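Local coordinates for trehalose-6-phosphate phosphatase related protein (Thermoplasma acidophilum, PDB 1U02) that removes the phosphate from trehalose 6-phosphate to give free trehalose, using magnesium as cofactor, at residues Ala68-Asn73 against Val77-Ser82; Arg91-Thr96 against Ile108-Leu113; Val100-Gly105 against Arg131-Glu136; Glu144-Lys149 against Glu153-Gly158. All blocks are in the same frame, centred on the assembly; numbering follows the deposited sequence.

Contacts 2, 3 and 4 belong to the part of the chain built round the four-stranded antiparallel sheet, whereas contact 1 is a hairpin at the border of the larger mixed sheet. All four are partly buried; contacts 4 and 1 have their centres about 12 and 14 Å from that of the chain, contacts 2 and 3 about 18 and 23 Å. Contacts 1 and 4 join antiparallel strands through backbone hydrogen bonds, which contacts 2 and 3 lack. An arginine meets an aromatic ring in contacts 2, 3 and 4, nearly flat in 2 and 4, steeply in 3. Leu-154 of contact 4 meets Ile-92 and Ile-134; Val-156 reaches Ala-68 and Ser-82 of contact 1.

Contact 1: Ala68-Asn73 against Val77-Ser82; sequences ACSKIN and VYNNGS
Ser-70 and Val-77 form an antiparallel hydrogen-bonded pair: Ser-70 N gives to Val-77 O at 2.8 Å, and Val-77 N returns a bond to Ser-70 O at 2.7 Å. The next pair toward Ala-68, Cys-69 with Tyr-78, is non-hydrogen-bonded, with the two CA atoms 4.3 Å apart. The backbone pairing then ends on Ala-68 O, which takes two donors from opposite faces of its carbonyl plane, Asn-79 N at 2.8 Å and the hydroxyl of Ser-82, OG, at 2.7 Å. Ser-82 can do this because its OG sits between the backbone N and the carbonyl carbon (chi1 64°), while Ser-82 N bonds back to Asn-79 O and closes the turn behind it. This is the beta hairpin 69-72/75-78, and strand 75-78 is the outermost one on this side of the mixed sheet; on the far side of strand 69-72, Ala-68 and Cys-69 together make a classic beta bulge against strand 61-64. On the face carrying Cys-69 and Tyr-78, the thiol is anti to its own backbone nitrogen (chi1 -171°), which brings SG to the Tyr-78 ring at a slant, a sulfur-aromatic contact 4.3 Å from its centroid. The same ring also packs on Leu-113.

Contact 2: Arg91-Thr96 against Ile108-Leu113; sequences RIYEDT and IYRKNL
The ring of Tyr-93 is covered on one face by the aliphatic part of Arg-110, whose CD lies 3.7 Å from the ring centroid in a CH-pi contact, displaced toward the rim. At the ring edge, near its plane, Ile-108 CG2 meets Tyr-93 CE1 at 3.8 Å. The guanidinium of Arg-110 continues past the ring with its plane tilted only 23° from it: NH1 comes to 3.4 Å from Tyr-93 CD2, and Tyr-93 CB lies over the guanidinium face. The arginine reaches this far because it is extended, with CG opposite the backbone nitrogen (chi1 177°), and its NH2 end is held by a salt bridge to Asp-90, one turn before Tyr-93 on helix 86-96.

A water joins the outer end of the ring to the strand, 2.7 Å from Tyr-93 OH and giving a hydrogen bond to Ile-108 O at 3.0 Å. Replacing Tyr-93 by alanine would probably strip the flat support from the Arg-110 chain, open a gap beside Ile-108 CG2 and lose this water link. Further along the helix, Thr-96 O is touched by Ile-108 CD1 at 3.3 Å.

The 91-96 part of helix 86-96 runs roughly antiparallel to residues 108-111 of strand 107-111, at 155° with these segment axes 9.3 Å apart: a helix lying on one face of an antiparallel sheet, consistent with the alpha/beta cap domain of HAD-type phosphatases.

Contact 3: Val100-Gly105 against Arg131-Glu136; sequences VSDFPG and RSRIEE
Arg-133 carries the whole contact, reaching out from helix 127-141 to meet both Asp-102 and Phe-103 at the end of helix 99-102. The charged part is a salt bridge between Arg-133 NH1 and Asp-102 OD2 at 3.5 Å; its hydrogen bond is weak, although the angle at the hydrogen is a fair 153°. OD2 arrives at the edge of the guanidinium, in its plane, but the carboxylate itself is turned 76° away, so the two groups do not pair flat and a single nitrogen and a single oxygen do the work.

The aromatic part is closer. Phe-103 presents CZ over the centre of the guanidinium, 3.4 Å above its plane, and CE2 lies 3.3 Å from Arg-133 NH1. Ring and guanidinium planes stand 65° apart, so the rim of the phenyl group bears on the flat of the arginine, while Arg-133 CD sits in the plane of the ring at its edge. An extended chain from CG to NE lets the arginine span the distance, for its CA and that of Asp-102 are 11.6 Å apart. A second aromatic, Trp-99, makes a cation-pi contact with the same arginine.

Packing completes the contact: Phe-103, the first residue to leave the helix, also touches the side chains of Lys-129 and Leu-130 and of Met-122 and Met-126.

The long, weak ion pair, made through a single nitrogen, probably adds less to fixing the guanidinium than the aromatic contacts do.

Contact 4: Glu144-Lys149 against Glu153-Gly158; sequences ETYYGK and ELRVPG
Arg-155 folds back over its hairpin partner Glu-144 because its CG stands between the backbone N and the carbonyl carbon (chi1 60°), and the rest of the chain is extended. It grips one oxygen twice: NE reaches Glu-144 OE2 at 2.8 Å and NH2 reaches the same OE2 at 3.0 Å, both nearly in the guanidinium plane, with the carboxylate turned 60° against it. Glu-144 is extended too, which takes its other oxygen, OE1, to Gly-158 N at 2.8 Å, a bond arriving from above the carboxylate plane. Tyr-146 closes over the guanidinium, CB above its face and CD1 3.5 Å from Arg-155 NH1, with the ring tilted 21° from it. A methionine in place of Arg-155 would probably deprive Glu-144 OE2 of its two donors and leave the carboxylate freer to turn about the bond to Gly-158.

Beneath these groups the strands pair as an antiparallel hairpin, with Glu-144 opposite Arg-155 and Tyr-146 opposite Glu-153. The face of Tyr-146 and Glu-153 looks toward the catalytic core, the Tyr-146 side chain about 8 Å from the magnesium ion. On the other face Thr-145 and Leu-154 lie side by side under helix 127-141, and Leu-154 bonds through its backbone to Val-115 of strand 114-118.

Contact 1: Ala68-Asn73 against Val77-Ser82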
loop_
_atom_site.group_PDB
_atom_site.type_symbol
_atom_site.label_atom_id
_atom_site.label_comp_id
_atom_site.label_asym_id
_atom_site.label_seq_id
_atom_site.Cartn_x
_atom_site.Cartn_y
_atom_site.Cartn_z
ATOM N N ALA A 68 4.346 4.580 7.718
ATOM C CA ALA A 68 5.616 4.624 8.444
ATOM C C ALA A 68 6.658 5.531 7.793
ATOM O O ALA A 68 7.524 6.082 8.472
ATOM C CB ALA A 68 6.183 3.214 8.598
ATOM N N CYS A 69 6.580 5.679 6.478
ATOM C CA CYS A 69 7.528 6.511 5.751
ATOM C C CYS A 69 6.837 7.132 4.552
ATOM O O CYS A 69 5.993 6.502 3.922
ATOM C CB CYS A 69 8.714 5.658 5.280
ATOM S SG CYS A 69 10.107 6.582 4.594
ATOM N N SER A 70 7.194 8.371 4.243
ATOM C CA SER A 70 6.616 9.070 3.104
ATOM C C SER A 70 7.752 9.578 2.237
ATOM O O SER A 70 8.895 9.677 2.693
ATOM C CB SER A 70 5.785 10.272 3.566
ATOM O OG SER A 70 4.774 9.886 4.474
ATOM N N LYS A 71 7.448 9.862 0.979
ATOM C CA LYS A 71 8.440 10.422 0.076
ATOM C C LYS A 71 7.741 11.663 -0.449
ATOM O O LYS A 71 6.802 11.577 -1.241
ATOM C CB LYS A 71 8.786 9.463 -1.064
ATOM C CG LYS A 71 9.886 10.005 -1.981
ATOM C CD LYS A 71 10.326 8.976 -3.009
ATOM C CE LYS A 71 11.376 9.546 -3.955
ATOM N NZ LYS A 71 11.873 8.529 -4.935
ATOM N N ILE A 72 8.194 12.815 0.033
ATOM C CA ILE A 72 7.614 14.105 -0.311
ATOM C C ILE A 72 8.674 14.975 -0.983
ATOM O O ILE A 72 9.745 15.198 -0.420
ATOM C CB ILE A 72 7.113 14.812 0.971
ATOM C CG1 ILE A 72 6.206 13.867 1.762
ATOM C CG2 ILE A 72 6.354 16.084 0.618
ATOM C CD1 ILE A 72 4.913 13.521 1.055
ATOM N N ASN A 73 8.378 15.460 -2.184
ATOM C CA ASN A 73 9.327 16.286 -2.925
ATOM C C ASN A 73 10.645 15.539 -3.091
ATOM O O ASN A 73 11.712 16.146 -3.109
ATOM C CB ASN A 73 9.600 17.613 -2.201
ATOM C CG ASN A 73 8.376 18.500 -2.115
ATOM O OD1 ASN A 73 7.617 18.623 -3.076
ATOM N ND2 ASN A 73 8.186 19.140 -0.962
ATOM N N VAL A 77 10.958 10.678 4.101
ATOM C CA VAL A 77 10.613 11.178 5.419
ATOM C C VAL A 77 10.035 10.080 6.300
ATOM O O VAL A 77 8.935 9.587 6.045
ATOM C CB VAL A 77 9.571 12.318 5.322
ATOM C CG1 VAL A 77 9.186 12.799 6.716
ATOM C CG2 VAL A 77 10.133 13.464 4.489
ATOM N N TYR A 78 10.780 9.691 7.330
ATOM C CA TYR A 78 10.310 8.675 8.260
ATOM C C TYR A 78 9.320 9.341 9.202
ATOM O O TYR A 78 9.573 10.432 9.718
ATOM C CB TYR A 78 11.481 8.103 9.057
ATOM C CG TYR A 78 12.448 7.329 8.204
ATOM C CD1 TYR A 78 12.139 6.044 7.764
ATOM C CD2 TYR A 78 13.661 7.889 7.809
ATOM C CE1 TYR A 78 13.012 5.334 6.952
ATOM C CE2 TYR A 78 14.545 7.186 6.995
ATOM C CZ TYR A 78 14.214 5.909 6.570
ATOM O OH TYR A 78 15.080 5.203 5.767
ATOM N N ASN A 79 8.188 8.686 9.419
ATOM C CA ASN A 79 7.161 9.225 10.292
ATOM C C ASN A 79 7.137 8.459 11.607
ATOM O O ASN A 79 7.479 7.273 11.657
ATOM C CB ASN A 79 5.792 9.116 9.604
ATOM C CG ASN A 79 5.752 9.827 8.259
ATOM O OD1 ASN A 79 5.139 9.342 7.301
ATOM N ND2 ASN A 79 6.397 10.983 8.183
ATOM N N ASN A 80 6.759 9.149 12.677
ATOM C CA ASN A 80 6.646 8.510 13.979
ATOM C C ASN A 80 7.927 7.797 14.419
ATOM O O ASN A 80 7.869 6.775 15.102
ATOM C CB ASN A 80 5.486 7.514 13.922
ATOM C CG ASN A 80 4.262 8.099 13.232
ATOM O OD1 ASN A 80 3.540 7.404 12.519
ATOM N ND2 ASN A 80 4.024 9.390 13.447
ATOM N N GLY A 81 9.076 8.341 14.028
ATOM C CA GLY A 81 10.352 7.746 14.397
ATOM C C GLY A 81 10.531 6.306 13.951
ATOM O O GLY A 81 11.221 5.527 14.616
ATOM N N SER A 82 9.925 5.951 12.821
ATOM C CA SER A 82 10.016 4.592 12.298
ATOM C C SER A 82 11.435 4.203 11.916
ATOM O O SER A 82 11.750 3.020 11.831
ATOM C CB SER A 82 9.113 4.433 11.074
ATOM O OG SER A 82 9.558 5.274 10.017
#

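Contact 2: Arg91-Thr96 against Ile108-Leu113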
loop_
_atom_site.group_PDB
_atom_site.type_symbol
_atom_site.label_atom_id
_atom_site.label_comp_id
_atom_site.label_asym_id
_atom_site.label_seq_id
_atom_site.Cartn_x
_atom_site.Cartn_y
_atom_site.Cartn_z
ATOM N N ARG A 91 17.656 -7.518 10.694
ATOM C CA ARG A 91 17.862 -8.721 11.493
ATOM C C ARG A 91 16.743 -9.739 11.271
ATOM O O ARG A 91 16.993 -10.945 11.218
ATOM C CB ARG A 91 17.953 -8.373 12.985
ATOM C CG ARG A 91 19.137 -7.472 13.340
ATOM C CD ARG A 91 19.543 -7.596 14.819
ATOM N NE ARG A 91 18.576 -7.012 15.749
ATOM C CZ ARG A 91 18.360 -5.705 15.898
ATOM N NH1 ARG A 91 19.044 -4.824 15.176
ATOM N NH2 ARG A 91 17.463 -5.277 16.778
ATOM N N ILE A 92 15.511 -9.254 11.146
ATOM C CA ILE A 92 14.378 -10.148 10.927
ATOM C C ILE A 92 14.564 -10.927 9.631
ATOM O O ILE A 92 14.343 -12.137 9.589
ATOM C CB ILE A 92 13.048 -9.359 10.882
ATOM C CG1 ILE A 92 12.720 -8.839 12.288
ATOM C CG2 ILE A 92 11.918 -10.250 10.361
ATOM C CD1 ILE A 92 11.523 -7.910 12.346
ATOM N N TYR A 93 14.980 -10.236 8.577
ATOM C CA TYR A 93 15.190 -10.889 7.295
ATOM C C TYR A 93 16.331 -11.897 7.394
ATOM O O TYR A 93 16.229 -13.022 6.907
ATOM C CB TYR A 93 15.523 -9.865 6.207
ATOM C CG TYR A 93 15.743 -10.524 4.873
ATOM C CD1 TYR A 93 14.677 -11.070 4.166
ATOM C CD2 TYR A 93 17.027 -10.677 4.351
ATOM C CE1 TYR A 93 14.879 -11.764 2.973
ATOM C CE2 TYR A 93 17.242 -11.369 3.158
ATOM C CZ TYR A 93 16.162 -11.911 2.481
ATOM O OH TYR A 93 16.364 -12.630 1.327
ATOM N N GLU A 94 17.425 -11.486 8.019
ATOM C CA GLU A 94 18.573 -12.370 8.158
ATOM C C GLU A 94 18.226 -13.643 8.919
ATOM O O GLU A 94 18.655 -14.737 8.543
ATOM C CB GLU A 94 19.720 -11.641 8.864
ATOM C CG GLU A 94 20.940 -12.512 9.131
ATOM C CD GLU A 94 21.378 -13.308 7.909
ATOM O OE1 GLU A 94 21.555 -12.706 6.826
ATOM O OE2 GLU A 94 21.549 -14.541 8.033
ATOM N N ASP A 95 17.433 -13.509 9.977
ATOM C CA ASP A 95 17.075 -14.664 10.780
ATOM C C ASP A 95 15.951 -15.516 10.201
ATOM O O ASP A 95 15.767 -16.654 10.618
ATOM C CB ASP A 95 16.711 -14.229 12.208
ATOM C CG ASP A 95 17.869 -13.531 12.930
ATOM O OD1 ASP A 95 19.041 -13.757 12.560
ATOM O OD2 ASP A 95 17.607 -12.766 13.884
ATOM N N THR A 96 15.207 -14.991 9.234
ATOM C CA THR A 96 14.102 -15.765 8.679
ATOM C C THR A 96 14.197 -16.106 7.192
ATOM O O THR A 96 13.392 -16.890 6.687
ATOM C CB THR A 96 12.750 -15.043 8.917
ATOM O OG1 THR A 96 12.729 -13.807 8.192
ATOM C CG2 THR A 96 12.548 -14.756 10.401
ATOM N N ILE A 108 9.660 -14.593 0.438
ATOM C CA ILE A 108 9.908 -13.546 1.420
ATOM C C ILE A 108 10.372 -12.281 0.705
ATOM O O ILE A 108 11.373 -12.287 -0.004
ATOM C CB ILE A 108 10.972 -14.011 2.449
ATOM C CG1 ILE A 108 10.452 -15.239 3.206
ATOM C CG2 ILE A 108 11.273 -12.902 3.451
ATOM C CD1 ILE A 108 11.476 -15.895 4.126
ATOM N N TYR A 109 9.620 -11.205 0.884
ATOM C CA TYR A 109 9.942 -9.934 0.255
ATOM C C TYR A 109 10.487 -8.988 1.311
ATOM O O TYR A 109 9.767 -8.555 2.210
ATOM C CB TYR A 109 8.691 -9.351 -0.394
ATOM C CG TYR A 109 8.138 -10.234 -1.488
ATOM C CD1 TYR A 109 8.530 -10.063 -2.813
ATOM C CD2 TYR A 109 7.224 -11.242 -1.197
ATOM C CE1 TYR A 109 8.018 -10.874 -3.830
ATOM C CE2 TYR A 109 6.704 -12.059 -2.205
ATOM C CZ TYR A 109 7.104 -11.869 -3.517
ATOM O OH TYR A 109 6.586 -12.675 -4.515
ATOM N N ARG A 110 11.773 -8.685 1.191
ATOM C CA ARG A 110 12.456 -7.812 2.128
ATOM C C ARG A 110 12.313 -6.340 1.781
ATOM O O ARG A 110 12.434 -5.954 0.622
ATOM C CB ARG A 110 13.943 -8.176 2.175
ATOM C CG ARG A 110 14.774 -7.273 3.062
ATOM C CD ARG A 110 16.245 -7.627 2.945
ATOM N NE ARG A 110 17.063 -6.919 3.922
ATOM C CZ ARG A 110 18.360 -7.144 4.113
ATOM N NH1 ARG A 110 18.989 -8.063 3.388
ATOM N NH2 ARG A 110 19.028 -6.453 5.029
ATOM N N LYS A 111 12.052 -5.525 2.800
ATOM C CA LYS A 111 11.927 -4.080 2.632
ATOM C C LYS A 111 12.580 -3.443 3.857
ATOM O O LYS A 111 12.719 -4.093 4.890
ATOM C CB LYS A 111 10.454 -3.685 2.524
ATOM C CG LYS A 111 9.780 -4.393 1.360
ATOM C CD LYS A 111 8.294 -4.202 1.300
ATOM C CE LYS A 111 7.722 -5.135 0.238
ATOM N NZ LYS A 111 6.323 -4.823 -0.113
ATOM N N ASN A 112 12.983 -2.181 3.753
ATOM C CA ASN A 112 13.636 -1.527 4.882
ATOM C C ASN A 112 12.803 -1.476 6.161
ATOM O O ASN A 112 13.353 -1.563 7.262
ATOM C CB ASN A 112 14.074 -0.110 4.504
ATOM C CG ASN A 112 15.132 -0.103 3.424
ATOM O OD1 ASN A 112 15.987 -0.984 3.382
ATOM N ND2 ASN A 112 15.091 0.900 2.554
ATOM N N LEU A 113 11.487 -1.336 6.031
ATOM C CA LEU A 113 10.636 -1.270 7.218
ATOM C C LEU A 113 9.543 -2.329 7.264
ATOM O O LEU A 113 8.498 -2.133 7.889
ATOM C CB LEU A 113 10.016 0.125 7.354
ATOM C CG LEU A 113 11.050 1.223 7.658
ATOM C CD1 LEU A 113 10.395 2.602 7.627
ATOM C CD2 LEU A 113 11.684 0.952 9.024
HETATM O O HOH W 1 14.258 -12.987 -0.330
#

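Contact 3: Val100-Gly105 against Arg131-Glu136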
loop_
_atom_site.group_PDB
_atom_site.type_symbol
_atom_site.label_atom_id
_atom_site.label_comp_id
_atom_site.label_asym_id
_atom_site.label_seq_id
_atom_site.Cartn_x
_atom_site.Cartn_y
_atom_site.Cartn_z
ATOM N N VAL A 100 12.511 -20.094 3.408
ATOM C CA VAL A 100 12.081 -20.412 2.052
ATOM C C VAL A 100 12.381 -21.882 1.738
ATOM O O VAL A 100 11.726 -22.485 0.892
ATOM C CB VAL A 100 12.771 -19.517 0.992
ATOM C CG1 VAL A 100 12.370 -18.061 1.203
ATOM C CG2 VAL A 100 14.286 -19.666 1.072
ATOM N N SER A 101 13.374 -22.454 2.410
ATOM C CA SER A 101 13.708 -23.857 2.184
ATOM C C SER A 101 12.940 -24.743 3.170
ATOM O O SER A 101 12.599 -25.882 2.856
ATOM C CB SER A 101 15.224 -24.090 2.306
ATOM O OG SER A 101 15.713 -23.752 3.592
ATOM N N ASP A 102 12.649 -24.213 4.356
ATOM C CA ASP A 102 11.897 -24.978 5.347
ATOM C C ASP A 102 10.451 -25.161 4.880
ATOM O O ASP A 102 9.823 -26.190 5.140
ATOM C CB ASP A 102 11.908 -24.270 6.706
ATOM C CG ASP A 102 13.306 -24.121 7.278
ATOM O OD1 ASP A 102 14.142 -25.028 7.074
ATOM O OD2 ASP A 102 13.565 -23.102 7.948
ATOM N N PHE A 103 9.934 -24.158 4.175
ATOM C CA PHE A 103 8.564 -24.187 3.666
ATOM C C PHE A 103 8.577 -23.891 2.167
ATOM O O PHE A 103 8.225 -22.784 1.744
ATOM C CB PHE A 103 7.727 -23.124 4.382
ATOM C CG PHE A 103 7.773 -23.222 5.881
ATOM C CD1 PHE A 103 7.097 -24.244 6.547
ATOM C CD2 PHE A 103 8.502 -22.299 6.627
ATOM C CE1 PHE A 103 7.144 -24.345 7.945
ATOM C CE2 PHE A 103 8.560 -22.389 8.023
ATOM C CZ PHE A 103 7.878 -23.413 8.682
ATOM N N PRO A 104 8.966 -24.883 1.344
ATOM C CA PRO A 104 9.028 -24.727 -0.114
ATOM C C PRO A 104 7.791 -24.057 -0.696
ATOM O O PRO A 104 6.668 -24.527 -0.507
ATOM C CB PRO A 104 9.198 -26.165 -0.606
ATOM C CG PRO A 104 10.006 -26.787 0.499
ATOM C CD PRO A 104 9.272 -26.274 1.726
ATOM N N GLY A 105 8.000 -22.960 -1.414
ATOM C CA GLY A 105 6.875 -22.245 -1.992
ATOM C C GLY A 105 6.739 -20.887 -1.332
ATOM O O GLY A 105 6.279 -19.924 -1.950
ATOM N N ARG A 131 2.867 -19.581 10.578
ATOM C CA ARG A 131 2.219 -18.450 11.216
ATOM C C ARG A 131 2.726 -18.256 12.640
ATOM O O ARG A 131 3.028 -17.133 13.047
ATOM C CB ARG A 131 0.698 -18.642 11.221
ATOM C CG ARG A 131 -0.068 -17.508 11.886
ATOM C CD ARG A 131 -1.574 -17.750 11.851
ATOM N NE ARG A 131 -2.311 -16.706 12.570
ATOM C CZ ARG A 131 -3.636 -16.663 12.689
ATOM N NH1 ARG A 131 -4.389 -17.605 12.136
ATOM N NH2 ARG A 131 -4.210 -15.673 13.361
ATOM N N SER A 132 2.831 -19.350 13.394
ATOM C CA SER A 132 3.299 -19.271 14.775
ATOM C C SER A 132 4.756 -18.815 14.836
ATOM O O SER A 132 5.142 -18.097 15.759
ATOM C CB SER A 132 3.142 -20.627 15.481
ATOM O OG SER A 132 4.026 -21.599 14.950
ATOM N N ARG A 133 5.563 -19.227 13.857
ATOM C CA ARG A 133 6.970 -18.818 13.820
ATOM C C ARG A 133 7.065 -17.318 13.595
ATOM O O ARG A 133 7.862 -16.633 14.230
ATOM C CB ARG A 133 7.736 -19.512 12.688
ATOM C CG ARG A 133 8.082 -20.970 12.908
ATOM C CD ARG A 133 9.103 -21.399 11.854
ATOM N NE ARG A 133 9.448 -22.815 11.921
ATOM C CZ ARG A 133 10.344 -23.401 11.132
ATOM N NH1 ARG A 133 10.992 -22.691 10.214
ATOM N NH2 ARG A 133 10.594 -24.698 11.259
ATOM N N ILE A 134 6.262 -16.818 12.664
ATOM C CA ILE A 134 6.259 -15.391 12.352
ATOM C C ILE A 134 5.846 -14.578 13.578
ATOM O O ILE A 134 6.465 -13.564 13.899
ATOM C CB ILE A 134 5.297 -15.090 11.182
ATOM C CG1 ILE A 134 5.848 -15.715 9.900
ATOM C CG2 ILE A 134 5.121 -13.583 11.012
ATOM C CD1 ILE A 134 4.875 -15.689 8.732
ATOM N N GLU A 135 4.813 -15.034 14.276
ATOM C CA GLU A 135 4.344 -14.330 15.462
ATOM C C GLU A 135 5.415 -14.325 16.551
ATOM O O GLU A 135 5.535 -13.362 17.303
ATOM C CB GLU A 135 3.050 -14.975 15.963
ATOM C CG GLU A 135 1.985 -15.006 14.874
ATOM C CD GLU A 135 0.716 -15.724 15.283
ATOM O OE1 GLU A 135 0.813 -16.779 15.942
ATOM O OE2 GLU A 135 -0.380 -15.234 14.926
ATOM N N GLU A 136 6.203 -15.395 16.620
ATOM C CA GLU A 136 7.273 -15.487 17.611
ATOM C C GLU A 136 8.340 -14.442 17.293
ATOM O O GLU A 136 8.842 -13.751 18.185
ATOM C CB GLU A 136 7.883 -16.893 17.599
ATOM C CG GLU A 136 9.048 -17.087 18.556
ATOM C CD GLU A 136 9.518 -18.534 18.610
ATOM O OE1 GLU A 136 9.876 -19.089 17.545
ATOM O OE2 GLU A 136 9.528 -19.118 19.717
#

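Contact 4: Glu144-Lys149 against Glu153-Gly158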
loop_
_atom_site.group_PDB
_atom_site.type_symbol
_atom_site.label_atom_id
_atom_site.label_comp_id
_atom_site.label_asym_id
_atom_site.label_seq_id
_atom_site.Cartn_x
_atom_site.Cartn_y
_atom_site.Cartn_z
ATOM N N GLU A 144 4.955 -5.486 14.685
ATOM C CA GLU A 144 3.547 -5.798 14.511
ATOM C C GLU A 144 3.289 -6.757 13.353
ATOM O O GLU A 144 3.990 -6.725 12.337
ATOM C CB GLU A 144 2.810 -4.472 14.306
ATOM C CG GLU A 144 1.351 -4.544 13.915
ATOM C CD GLU A 144 0.762 -3.149 13.773
ATOM O OE1 GLU A 144 0.751 -2.413 14.787
ATOM O OE2 GLU A 144 0.329 -2.789 12.655
ATOM N N THR A 145 2.281 -7.612 13.512
ATOM C CA THR A 145 1.940 -8.585 12.482
ATOM C C THR A 145 0.617 -8.247 11.786
ATOM O O THR A 145 -0.383 -7.970 12.439
ATOM C CB THR A 145 1.830 -10.015 13.080
ATOM O OG1 THR A 145 3.032 -10.336 13.794
ATOM C CG2 THR A 145 1.634 -11.039 11.981
ATOM N N TYR A 146 0.626 -8.273 10.458
ATOM C CA TYR A 146 -0.565 -8.000 9.657
ATOM C C TYR A 146 -0.913 -9.264 8.873
ATOM O O TYR A 146 -0.032 -9.897 8.289
ATOM C CB TYR A 146 -0.307 -6.857 8.668
ATOM C CG TYR A 146 -1.434 -6.668 7.676
ATOM C CD1 TYR A 146 -2.623 -6.041 8.052
ATOM C CD2 TYR A 146 -1.330 -7.154 6.376
ATOM C CE1 TYR A 146 -3.682 -5.903 7.155
ATOM C CE2 TYR A 146 -2.381 -7.024 5.473
ATOM C CZ TYR A 146 -3.554 -6.397 5.869
ATOM O OH TYR A 146 -4.598 -6.265 4.984
ATOM N N TYR A 147 -2.192 -9.624 8.857
ATOM C CA TYR A 147 -2.642 -10.814 8.140
ATOM C C TYR A 147 -3.525 -10.407 6.961
ATOM O O TYR A 147 -4.583 -9.808 7.152
ATOM C CB TYR A 147 -3.438 -11.723 9.083
ATOM C CG TYR A 147 -2.720 -12.058 10.375
ATOM C CD1 TYR A 147 -1.825 -13.124 10.446
ATOM C CD2 TYR A 147 -2.928 -11.298 11.523
ATOM C CE1 TYR A 147 -1.152 -13.425 11.636
ATOM C CE2 TYR A 147 -2.262 -11.588 12.716
ATOM C CZ TYR A 147 -1.375 -12.652 12.765
ATOM O OH TYR A 147 -0.699 -12.929 13.939
ATOM N N GLY A 148 -3.083 -10.724 5.747
ATOM C CA GLY A 148 -3.858 -10.384 4.567
ATOM C C GLY A 148 -4.212 -11.634 3.784
ATOM O O GLY A 148 -4.180 -12.739 4.327
ATOM N N LYS A 149 -4.556 -11.473 2.511
ATOM C CA LYS A 149 -4.896 -12.621 1.682
ATOM C C LYS A 149 -3.625 -13.308 1.179
ATOM O O LYS A 149 -2.918 -12.774 0.329
ATOM C CB LYS A 149 -5.771 -12.181 0.506
ATOM C CG LYS A 149 -7.119 -11.619 0.949
ATOM C CD LYS A 149 -8.142 -11.619 -0.178
ATOM C CE LYS A 149 -9.474 -11.041 0.294
ATOM N NZ LYS A 149 -9.969 -11.695 1.545
ATOM N N GLU A 153 2.549 -10.038 7.081
ATOM C CA GLU A 153 3.627 -9.064 7.051
ATOM C C GLU A 153 4.000 -8.530 8.422
ATOM O O GLU A 153 3.130 -8.249 9.250
ATOM C CB GLU A 153 3.241 -7.881 6.146
ATOM C CG GLU A 153 4.363 -6.861 5.941
ATOM C CD GLU A 153 3.974 -5.695 5.033
ATOM O OE1 GLU A 153 3.168 -4.839 5.453
ATOM O OE2 GLU A 153 4.476 -5.636 3.893
ATOM N N LEU A 154 5.304 -8.412 8.654
ATOM C CA LEU A 154 5.825 -7.853 9.892
ATOM C C LEU A 154 6.093 -6.401 9.553
ATOM O O LEU A 154 6.748 -6.104 8.552
ATOM C CB LEU A 154 7.126 -8.540 10.303
ATOM C CG LEU A 154 6.947 -10.001 10.712
ATOM C CD1 LEU A 154 8.289 -10.580 11.152
ATOM C CD2 LEU A 154 5.927 -10.082 11.845
ATOM N N ARG A 155 5.591 -5.493 10.379
ATOM C CA ARG A 155 5.763 -4.081 10.099
ATOM C C ARG A 155 5.931 -3.247 11.364
ATOM O O ARG A 155 5.934 -3.779 12.477
ATOM C CB ARG A 155 4.558 -3.591 9.292
ATOM C CG ARG A 155 3.234 -3.774 10.013
ATOM C CD ARG A 155 2.022 -3.516 9.118
ATOM N NE ARG A 155 0.817 -3.332 9.926
ATOM C CZ ARG A 155 -0.410 -3.151 9.442
ATOM N NH1 ARG A 155 -0.619 -3.131 8.132
ATOM N NH2 ARG A 155 -1.428 -2.968 10.275
ATOM N N VAL A 156 6.081 -1.938 11.183
ATOM C CA VAL A 156 6.242 -1.020 12.309
ATOM C C VAL A 156 4.928 -0.939 13.092
ATOM O O VAL A 156 3.863 -0.728 12.515
ATOM C CB VAL A 156 6.634 0.400 11.816
ATOM C CG1 VAL A 156 6.621 1.383 12.985
ATOM C CG2 VAL A 156 8.016 0.365 11.181
ATOM N N PRO A 157 4.985 -1.115 14.420
ATOM C CA PRO A 157 3.755 -1.047 15.213
ATOM C C PRO A 157 2.992 0.276 15.041
ATOM O O PRO A 157 3.595 1.345 14.949
ATOM C CB PRO A 157 4.257 -1.236 16.648
ATOM C CG PRO A 157 5.475 -2.108 16.471
ATOM C CD PRO A 157 6.140 -1.475 15.263
ATOM N N GLY A 158 1.667 0.187 14.973
ATOM C CA GLY A 158 0.840 1.377 14.867
ATOM C C GLY A 158 0.612 2.033 13.515
ATOM O O GLY A 158 -0.096 3.040 13.456
#